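Local coordinates for bifunctional thiamine biosynthesis protein ThiDN (Methanocaldococcus jannaschii DSM 2661, PDB 2PHP) that probably phosphorylates hydroxymethylpyrimidine and its monophosphate and joins the product to thiazole phosphate to form thiamine phosphate, this chain being its C-terminal thiamine-phosphate synthase (ThiN) domain, at residues 39-42 and 48-51; 27-32 and 179-184; 121-126 and 130-135. All coordinates share one frame; numbering follows the deposited sequence.

Contact 1: 39-42 and 48-51; sequences ESLP and KDVA
Glu39 and Ala51 face each other as an antiparallel hydrogen-bonded pair, gripping each other through both backbone groups. Glu39 N donates to Ala51 O at 3.0 Å; the return bond, Ala51 N to Glu39 O, is 2.9 Å long and straighter, with 169° at the hydrogen. One residue on, Ser40 and Val50 form the non-hydrogen-bonded pair, their CA atoms only 4.1 Å apart. Here the meeting is between side chains, Ser40 CB lying alongside the Val50 CG2 methyl at 3.8 Å. Beyond the strands a third backbone bond, Leu41 N to Asp49 O at 3.2 Å, prolongs the ladder, and Ser40 CA also turns its hydrogen toward that same Asp49 oxygen.

These pairs make a beta hairpin of strands 37-40 and 50-53, neighbours in the seven-stranded mixed sheet of the ThiN domain, and the loop between them leaves and re-enters through Leu41 and Asp49. Leu41 CG stands beside its backbone N (chi1 -74°), which turns the branch toward Asp49, Leu41 CD1 coming to 4.3 Å from Asp49 CB, a light apolar touch at the partly exposed end of the hairpin.

Alternation sends the side chains to two layers. Small Ser40 and branched Val50 suit the face covered by helix 77-87, where both touch Ile83; the serine hydroxyl is satisfied locally, Ser40 OG donating to Leu41 O at 3.0 Å from above the carbonyl plane. Glu39 and Ala51 face helix 8-22 and meet Leu15. The buried glutamate is extended to CD, and its carboxylate is held by a salt bridge from Arg94 and hydrogen bonds from Ala167 N and Asn14. Asp49 OD2 accepts from Lys45 N within the connecting loop.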
# COMPACT_ATOMS: atom_id res chain seq x y z
N GLU B 39 1.88 0.98 -21.72
CA GLU B 39 2.10 0.14 -22.89
C GLU B 39 0.75 -0.05 -23.55
O GLU B 39 -0.28 -0.22 -22.88
CB GLU B 39 2.69 -1.21 -22.49
CG GLU B 39 3.17 -2.03 -23.69
CD GLU B 39 3.78 -3.37 -23.29
OE1 GLU B 39 4.70 -3.39 -22.44
OE2 GLU B 39 3.34 -4.42 -23.83
N SER B 40 0.75 -0.02 -24.88
CA SER B 40 -0.48 -0.18 -25.64
C SER B 40 -0.52 -1.47 -26.42
O SER B 40 0.49 -2.17 -26.59
CB SER B 40 -0.63 0.96 -26.65
OG SER B 40 0.29 0.76 -27.71
N LEU B 41 -1.72 -1.78 -26.90
CA LEU B 41 -1.93 -2.93 -27.75
C LEU B 41 -1.42 -2.42 -29.10
O LEU B 41 -1.25 -1.21 -29.29
CB LEU B 41 -3.43 -3.24 -27.86
CG LEU B 41 -4.15 -3.87 -26.67
CD1 LEU B 41 -5.66 -3.74 -26.87
CD2 LEU B 41 -3.73 -5.34 -26.55
N PRO B 42 -1.16 -3.33 -30.05
CA PRO B 42 -0.68 -2.85 -31.35
C PRO B 42 -1.76 -1.97 -32.01
O PRO B 42 -2.95 -2.21 -31.80
CB PRO B 42 -0.43 -4.14 -32.13
CG PRO B 42 -0.10 -5.13 -31.03
CD PRO B 42 -1.12 -4.80 -29.98
N LYS B 48 -7.80 4.17 -24.30
CA LYS B 48 -8.41 2.99 -23.68
C LYS B 48 -7.64 1.72 -24.05
O LYS B 48 -7.72 0.72 -23.35
CB LYS B 48 -9.86 2.84 -24.13
CG LYS B 48 -10.78 3.97 -23.72
CD LYS B 48 -10.94 4.04 -22.22
CE LYS B 48 -12.37 4.44 -21.83
NZ LYS B 48 -12.85 5.69 -22.49
N ASP B 49 -6.89 1.76 -25.15
CA ASP B 49 -6.10 0.61 -25.56
C ASP B 49 -4.72 0.69 -24.92
O ASP B 49 -3.83 -0.08 -25.26
CB ASP B 49 -5.95 0.55 -27.08
CG ASP B 49 -7.25 0.21 -27.80
OD1 ASP B 49 -8.20 -0.27 -27.15
OD2 ASP B 49 -7.31 0.42 -29.04
N VAL B 50 -4.55 1.62 -23.98
CA VAL B 50 -3.27 1.80 -23.30
C VAL B 50 -3.38 1.53 -21.81
O VAL B 50 -4.27 2.06 -21.15
CB VAL B 50 -2.74 3.25 -23.48
CG1 VAL B 50 -1.35 3.38 -22.85
CG2 VAL B 50 -2.71 3.62 -24.95
N ALA B 51 -2.49 0.70 -21.27
CA ALA B 51 -2.51 0.39 -19.83
C ALA B 51 -1.36 1.05 -19.07
O ALA B 51 -0.26 1.23 -19.62
CB ALA B 51 -2.47 -1.11 -19.61

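Contact 2: 27-32 and 179-184; sequences FTLIPE and KIYNTL
Leu29 lays its CD2 methyl over one face of the Tyr181 ring in a CH-pi contact, modelled too close for its exact distance to be trusted. The leucine and tyrosine side chains run antiparallel alongside one another, and the second branch, Leu29 CD1, reaches Tyr181 CB at 4.1 Å. Tyr181 comes from helix 167-185 with CG anti to the backbone N (chi1 -173°), which swings its ring out toward the loop. A branched leucine suits this place because one methyl can cover the ring while the other follows its stem. Leu29 is also the centre of an inverse gamma turn.

The other flank is looser and more polar. Thr28 OG1 sits in the plane of the same ring, at its edge, 3.6 Å from Tyr181 CE2. Farther along, Thr28 OG1 lies 4.2 Å from Asn182 OD1, and Gln178 NE2 bridges the two oxygens by donating to both. Partly exposed Thr28 and Asn182 thus supply hydrogen-bonding groups where the apolar packing runs out. An alanine in place of Tyr181 would remove the whole ring and is likely to open a gap against Leu29, leaving its CD2 methyl without the face it rests on.

The loop that follows helix 8-22 is in this way packed against the C-terminal part of helix 167-185, about 150 residues further along the chain. Leu29 also touches Ile177 of that helix and makes a backbone bond with Lys100 at the end of strand 95-100, while Tyr181 reaches Lys100 and, from helix 103-109, Leu105.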
# COMPACT_ATOMS: atom_id res chain seq x y z
N PHE B 27 16.05 3.59 -8.44
CA PHE B 27 15.46 4.60 -9.31
C PHE B 27 15.29 5.91 -8.55
O PHE B 27 14.51 6.01 -7.60
CB PHE B 27 14.12 4.06 -9.82
CG PHE B 27 13.39 4.99 -10.76
CD1 PHE B 27 14.03 5.55 -11.86
CD2 PHE B 27 12.04 5.28 -10.56
CE1 PHE B 27 13.35 6.38 -12.75
CE2 PHE B 27 11.35 6.12 -11.44
CZ PHE B 27 12.00 6.67 -12.53
N THR B 28 16.05 6.92 -8.97
CA THR B 28 15.98 8.22 -8.33
C THR B 28 15.58 9.29 -9.33
O THR B 28 15.35 10.44 -8.97
CB THR B 28 17.35 8.60 -7.72
OG1 THR B 28 18.33 8.69 -8.76
CG2 THR B 28 17.79 7.54 -6.70
N LEU B 29 15.51 8.90 -10.60
CA LEU B 29 15.13 9.83 -11.65
C LEU B 29 13.61 10.07 -11.66
O LEU B 29 12.94 9.93 -12.69
CB LEU B 29 15.62 9.30 -13.00
CG LEU B 29 17.14 9.36 -13.25
CD1 LEU B 29 17.49 8.70 -14.59
CD2 LEU B 29 17.59 10.81 -13.26
N ILE B 30 13.07 10.43 -10.49
CA ILE B 30 11.64 10.69 -10.33
C ILE B 30 11.32 12.18 -10.36
O ILE B 30 11.79 12.94 -9.51
CB ILE B 30 11.11 10.10 -9.00
CG1 ILE B 30 11.40 8.60 -8.95
CG2 ILE B 30 9.60 10.36 -8.87
CD1 ILE B 30 11.24 7.99 -7.59
N PRO B 31 10.49 12.60 -11.32
CA PRO B 31 10.12 14.02 -11.41
C PRO B 31 9.17 14.40 -10.28
O PRO B 31 8.63 13.52 -9.60
CB PRO B 31 9.46 14.12 -12.77
CG PRO B 31 8.78 12.79 -12.89
CD PRO B 31 9.81 11.81 -12.36
N GLU B 32 8.97 15.70 -10.08
CA GLU B 32 8.09 16.17 -9.03
C GLU B 32 6.65 15.73 -9.24
O GLU B 32 5.91 15.55 -8.28
CB GLU B 32 8.15 17.70 -8.92
CG GLU B 32 9.40 18.18 -8.24
CD GLU B 32 9.63 17.46 -6.93
OE1 GLU B 32 8.78 17.59 -6.03
OE2 GLU B 32 10.66 16.75 -6.80
N LYS B 179 22.04 4.42 -14.23
CA LYS B 179 23.42 4.17 -13.81
C LYS B 179 24.33 5.33 -14.15
O LYS B 179 25.24 5.65 -13.39
CB LYS B 179 23.94 2.88 -14.43
CG LYS B 179 23.39 1.66 -13.73
CD LYS B 179 23.79 0.36 -14.41
CE LYS B 179 23.12 -0.82 -13.72
NZ LYS B 179 23.34 -2.10 -14.45
N ILE B 180 24.08 5.97 -15.29
CA ILE B 180 24.87 7.12 -15.70
C ILE B 180 24.56 8.24 -14.72
O ILE B 180 25.46 8.89 -14.19
CB ILE B 180 24.50 7.55 -17.14
CG1 ILE B 180 24.93 6.45 -18.12
CG2 ILE B 180 25.14 8.90 -17.47
CD1 ILE B 180 24.58 6.75 -19.57
N TYR B 181 23.27 8.44 -14.46
CA TYR B 181 22.83 9.47 -13.53
C TYR B 181 23.44 9.28 -12.14
O TYR B 181 23.80 10.25 -11.48
CB TYR B 181 21.31 9.48 -13.44
CG TYR B 181 20.76 10.63 -12.63
CD1 TYR B 181 20.86 11.94 -13.10
CD2 TYR B 181 20.14 10.41 -11.40
CE1 TYR B 181 20.34 13.01 -12.37
CE2 TYR B 181 19.62 11.47 -10.66
CZ TYR B 181 19.72 12.76 -11.15
OH TYR B 181 19.20 13.80 -10.43
N ASN B 182 23.54 8.03 -11.69
CA ASN B 182 24.10 7.76 -10.36
C ASN B 182 25.52 8.31 -10.25
O ASN B 182 25.91 8.83 -9.21
CB ASN B 182 24.12 6.26 -10.04
CG ASN B 182 22.72 5.69 -9.80
OD1 ASN B 182 21.82 6.38 -9.31
ND2 ASN B 182 22.55 4.41 -10.14
N THR B 183 26.29 8.18 -11.33
CA THR B 183 27.66 8.67 -11.35
C THR B 183 27.64 10.19 -11.25
O THR B 183 28.40 10.77 -10.47
CB THR B 183 28.38 8.24 -12.65
OG1 THR B 183 28.30 6.82 -12.80
CG2 THR B 183 29.86 8.63 -12.61
N LEU B 184 26.78 10.83 -12.02
CA LEU B 184 26.68 12.29 -11.98
C LEU B 184 26.32 12.73 -10.57
O LEU B 184 26.89 13.68 -10.04
CB LEU B 184 25.60 12.80 -12.93
CG LEU B 184 25.75 12.61 -14.43
CD1 LEU B 184 24.59 13.30 -15.13
CD2 LEU B 184 27.07 13.18 -14.91

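Contact 3: 121-126 and 130-135; sequences KEEPPN and MEWGTK
Pro124 and Glu123 lie over one face of the Trp132 indole, where the loop after strand 115-117 folds back across helix 129-141. In this ThiN domain the turn is short: three residues separate the two segments, and the tryptophan, in the first turn of the helix, packs against the chain that led into it. Its CG is anti to the backbone N (chi1 166°), directing the rings outward toward the loop.

CH-pi contacts carry most of the meeting. Glu123 CA stands 3.7 Å from the centroid of the six-membered ring, and Pro124 CD 3.3 Å from that of the five-membered ring, so successive residues are shared out between the two halves of the indole. The proline suits the second site: its ring presents CD and CG as a compact apolar patch, and Pro124 CG also comes to 3.7 Å from Trp132 CD1.

Apolar stems add to this. Glu123, extended beyond CG, runs slantwise over the indole, with Glu123 CB 3.8 Å from Trp132 CZ3 and Glu123 CG as near to Trp132 CE3. A glutamate can play both parts here, its methylenes lying on the aromatic surface while OE1 is hydrogen-bonded to Thr129 OG1 at the start of the helix. Glu122 contributes CB at the far end of the six-membered ring, although its carboxylate leads away.

Residues 121-126 and 130-135 share no hydrogen bond; the loop's polar tie to the helix is the one from Glu123 to Thr129. Within the helix, Met130 O, of a selenomethionine, accepts from both Thr134 N and Thr134 OG1, on the side packed against helix 77-87. The backbone also brings polar atoms to the indole: Glu123 N lies 3.5 Å from Trp132 CH2, and Glu122 O, oblique to the ring, is 3.3 Å from Trp132 CZ2.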
# COMPACT_ATOMS: atom_id res chain seq x y z
N LYS B 121 7.33 26.47 -25.83
CA LYS B 121 7.06 27.84 -26.26
C LYS B 121 6.61 27.90 -27.73
O LYS B 121 5.95 28.85 -28.13
CB LYS B 121 8.30 28.71 -26.10
CG LYS B 121 8.82 28.83 -24.69
CD LYS B 121 9.98 29.81 -24.63
CE LYS B 121 11.21 29.35 -25.43
NZ LYS B 121 11.01 29.21 -26.91
N GLU B 122 6.97 26.89 -28.53
CA GLU B 122 6.60 26.85 -29.95
C GLU B 122 5.26 26.14 -30.21
O GLU B 122 4.91 25.89 -31.36
CB GLU B 122 7.67 26.13 -30.77
CG GLU B 122 9.06 26.77 -30.78
CD GLU B 122 9.11 28.12 -31.51
OE1 GLU B 122 8.67 28.19 -32.68
OE2 GLU B 122 9.59 29.11 -30.91
N GLU B 123 4.51 25.82 -29.15
CA GLU B 123 3.24 25.13 -29.34
C GLU B 123 2.20 26.02 -30.00
O GLU B 123 1.98 27.15 -29.57
CB GLU B 123 2.68 24.63 -28.00
CG GLU B 123 1.47 23.71 -28.15
CD GLU B 123 0.80 23.37 -26.83
OE1 GLU B 123 1.52 23.01 -25.88
OE2 GLU B 123 -0.44 23.46 -26.74
N PRO B 124 1.56 25.51 -31.06
CA PRO B 124 0.53 26.26 -31.80
C PRO B 124 -0.81 26.23 -31.06
O PRO B 124 -0.97 25.54 -30.05
CB PRO B 124 0.47 25.51 -33.12
CG PRO B 124 0.68 24.09 -32.69
CD PRO B 124 1.85 24.23 -31.73
N PRO B 125 -1.80 26.98 -31.57
CA PRO B 125 -3.13 27.02 -30.94
C PRO B 125 -3.96 25.76 -31.18
O PRO B 125 -3.80 25.08 -32.20
CB PRO B 125 -3.77 28.26 -31.58
CG PRO B 125 -2.58 29.11 -31.96
CD PRO B 125 -1.64 28.08 -32.52
N ASN B 126 -4.86 25.48 -30.24
CA ASN B 126 -5.77 24.34 -30.30
C ASN B 126 -5.18 22.96 -30.58
O ASN B 126 -5.66 22.23 -31.46
CB ASN B 126 -6.89 24.62 -31.29
CG ASN B 126 -7.68 25.86 -30.93
OD1 ASN B 126 -7.29 26.98 -31.25
ND2 ASN B 126 -8.80 25.66 -30.23
N MSE B 130 1.13 17.19 -25.66
CA MSE B 130 1.76 15.88 -25.82
C MSE B 130 1.67 15.28 -27.22
O MSE B 130 2.59 14.59 -27.65
CB MSE B 130 1.20 14.89 -24.80
CG MSE B 130 1.64 15.17 -23.36
SE MSE B 130 3.59 15.15 -23.10
CE MSE B 130 3.91 17.05 -23.30
N GLU B 131 0.57 15.53 -27.93
CA GLU B 131 0.43 14.98 -29.28
C GLU B 131 1.32 15.79 -30.23
O GLU B 131 2.09 15.23 -31.01
CB GLU B 131 -1.03 15.05 -29.73
CG GLU B 131 -2.00 14.59 -28.66
CD GLU B 131 -3.45 14.57 -29.14
OE1 GLU B 131 -3.84 15.48 -29.90
OE2 GLU B 131 -4.18 13.65 -28.73
N TRP B 132 1.21 17.10 -30.13
CA TRP B 132 1.98 18.01 -30.97
C TRP B 132 3.48 17.88 -30.74
O TRP B 132 4.26 17.80 -31.70
CB TRP B 132 1.53 19.44 -30.72
CG TRP B 132 2.47 20.45 -31.27
CD1 TRP B 132 2.53 20.89 -32.56
CD2 TRP B 132 3.54 21.08 -30.57
NE1 TRP B 132 3.59 21.76 -32.70
CE2 TRP B 132 4.23 21.90 -31.50
CE3 TRP B 132 3.99 21.04 -29.24
CZ2 TRP B 132 5.35 22.66 -31.14
CZ3 TRP B 132 5.11 21.80 -28.89
CH2 TRP B 132 5.77 22.60 -29.84
N GLY B 133 3.89 17.89 -29.47
CA GLY B 133 5.30 17.79 -29.14
C GLY B 133 5.94 16.50 -29.61
O GLY B 133 7.08 16.49 -30.08
N THR B 134 5.22 15.39 -29.45
CA THR B 134 5.73 14.09 -29.87
C THR B 134 5.89 14.10 -31.38
O THR B 134 6.92 13.68 -31.91
CB THR B 134 4.77 12.96 -29.46
OG1 THR B 134 4.69 12.89 -28.03
CG2 THR B 134 5.26 11.62 -30.01
N LYS B 135 4.87 14.60 -32.08
CA LYS B 135 4.90 14.68 -33.53
C LYS B 135 6.13 15.49 -33.98
O LYS B 135 6.95 15.00 -34.75
CB LYS B 135 3.61 15.33 -34.05
CG LYS B 135 3.44 15.29 -35.55
CD LYS B 135 2.07 15.84 -35.94
CE LYS B 135 1.83 15.79 -37.44
NZ LYS B 135 0.43 16.21 -37.76

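Contact 1 is the buried one, contact 2 is partly buried, and contact 3 lies at the surface, its centre about 17 Å from the centre of the chain. Their chemistry follows: paired backbones join two neighbouring strands in contact 1, whereas contacts 2 and 3 each set a loop against a helix through an aromatic ring, a tyrosine covered by a leucine methyl or a tryptophan covered by a proline and a glutamate stem. Contacts 1 and 3 close short turns, while contact 2 joins distant parts of the chain. Helix 77-87 lies against Ser40 and Val50 of contact 1 and against residues of segment 130-135 that do not meet the loop in contact 3.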